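Side-chain contact in uncharacterized protein (Trypanosoma cruzi, PDB 6NEY), which probably recognises acetylated lysines, as on histone tails, through the bromodomain captured here, which forms one end of a longer trypanosomal protein: residues 32-35 and 36-39. Residues are numbered along the deposited sequence; the frame is centred on the assembly and turned at random.
Sequences SMDV and LVVY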
loop_
_atom_site.group_PDB
_atom_site.type_symbol
_atom_site.label_atom_id
_atom_site.label_comp_id
_atom_site.label_asym_id
_atom_site.label_seq_id
_atom_site.Cartn_x
_atom_site.Cartn_y
_atom_site.Cartn_z
ATOM N N SER A 32 8.749 -2.696 -2.513
ATOM C CA SER A 32 8.329 -3.432 -3.732
ATOM C C SER A 32 9.082 -4.758 -3.808
ATOM O O SER A 32 8.576 -5.657 -4.481
ATOM C CB SER A 32 8.495 -2.619 -4.965
ATOM O OG SER A 32 9.747 -1.939 -4.972
ATOM N N MET A 33 10.229 -4.859 -3.126
ATOM C CA MET A 33 11.029 -6.108 -3.076
ATOM C C MET A 33 10.224 -7.172 -2.330
ATOM O O MET A 33 9.415 -6.825 -1.430
ATOM C CB MET A 33 12.408 -5.906 -2.426
ATOM C CG MET A 33 12.436 -5.932 -0.906
ATOM S SD MET A 33 14.165 -5.923 -0.263
ATOM C CE MET A 33 14.458 -4.166 -0.065
ATOM N N ASP A 34 10.419 -8.431 -2.718
ATOM C CA ASP A 34 9.859 -9.611 -2.012
ATOM C C ASP A 34 10.903 -10.041 -0.969
ATOM O O ASP A 34 11.892 -10.714 -1.365
ATOM C CB ASP A 34 9.510 -10.694 -3.030
ATOM C CG ASP A 34 8.823 -11.915 -2.449
ATOM O OD1 ASP A 34 8.875 -12.092 -1.210
ATOM O OD2 ASP A 34 8.241 -12.679 -3.249
ATOM N N VAL A 35 10.726 -9.624 0.287
ATOM C CA VAL A 35 11.822 -9.612 1.309
ATOM C C VAL A 35 12.418 -11.020 1.367
ATOM O O VAL A 35 13.644 -11.169 1.201
ATOM C CB VAL A 35 11.310 -9.141 2.688
ATOM C CG1 VAL A 35 12.315 -9.375 3.815
ATOM C CG2 VAL A 35 10.883 -7.674 2.647
ATOM N N LEU A 36 11.558 -12.027 1.519
ATOM C CA LEU A 36 11.979 -13.428 1.789
ATOM C C LEU A 36 12.348 -14.145 0.483
ATOM O O LEU A 36 12.686 -15.334 0.575
ATOM C CB LEU A 36 10.867 -14.147 2.564
ATOM C CG LEU A 36 10.696 -13.719 4.022
ATOM C CD1 LEU A 36 9.772 -14.665 4.777
ATOM C CD2 LEU A 36 12.036 -13.629 4.739
ATOM N N VAL A 37 12.315 -13.458 -0.671
ATOM C CA VAL A 37 12.976 -13.896 -1.941
ATOM C C VAL A 37 14.407 -13.337 -1.992
ATOM O O VAL A 37 15.328 -14.117 -2.299
ATOM C CB VAL A 37 12.174 -13.491 -3.195
ATOM C CG1 VAL A 37 12.989 -13.670 -4.471
ATOM C CG2 VAL A 37 10.857 -14.250 -3.297
ATOM N N VAL A 38 14.599 -12.043 -1.704
ATOM C CA VAL A 38 15.939 -11.378 -1.741
ATOM C C VAL A 38 16.794 -11.943 -0.596
ATOM O O VAL A 38 17.995 -12.193 -0.822
ATOM C CB VAL A 38 15.828 -9.843 -1.659
ATOM C CG1 VAL A 38 17.185 -9.170 -1.831
ATOM C CG2 VAL A 38 14.833 -9.287 -2.670
ATOM N N TYR A 39 16.183 -12.148 0.575
ATOM C CA TYR A 39 16.833 -12.589 1.839
ATOM C C TYR A 39 16.083 -13.806 2.386
ATOM O O TYR A 39 15.352 -13.698 3.368
ATOM C CB TYR A 39 16.868 -11.425 2.833
ATOM C CG TYR A 39 17.389 -10.141 2.239
ATOM C CD1 TYR A 39 18.740 -9.983 1.961
ATOM C CD2 TYR A 39 16.536 -9.097 1.922
ATOM C CE1 TYR A 39 19.230 -8.819 1.392
ATOM C CE2 TYR A 39 17.010 -7.923 1.356
ATOM C CZ TYR A 39 18.361 -7.787 1.088
ATOM O OH TYR A 39 18.840 -6.641 0.529
HETATM O O HOH W 1 8.248 -11.765 1.764
#
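Asp34 O takes two backbone N-H groups from the turn that follows it. Val38 N lies 3.0 Å from Asp34 O and meets it almost head-on, with a C=O...N angle of 166°. Val37 N is 2.9 Å from the same Asp34 O but stands 51° out of the carbonyl plane. One acceptor thus receives both an i+4 bond (Val38) and an i+3 bond (Val37) at the start of this short helix. The next bond, from Tyr39 N to Val35 O at 2.8 Å, is again i+4, just where the chain leaves helical geometry.

Asp34 occupies the N-cap, and a water bridges its OD1 (3.1 Å from the water) and Leu36 N, the second leg weak. The carboxylate also lies across the Val37 isopropyl group, close to its CG2 methyl.

On another side of the turn, Met33 reaches over toward Val38 and Tyr39. Its CG sits between the backbone N and the carbonyl carbon, and an extended chi2 carries the sulfur to the tyrosine rim; chi3 only turns the CE methyl. Met33 SD is 3.8 Å from Tyr39 CE2 and 78° off the ring normal, an edge-on Met-aromatic contact. Val38 CG1 covers one face of that ring toward its rim, while Val38 CG2 packs loosely on Met33 CB at 4.2 Å.

The whole turn is a surface feature of what is probably the bromodomain ZA loop, running from helix 12-21 to helix 56-64 and carrying short helices 35-38 and 43-49. Ser32 OG ties its approach to Asp23, and Leu36 rests against Glu43 and Thr47 of helix 43-49.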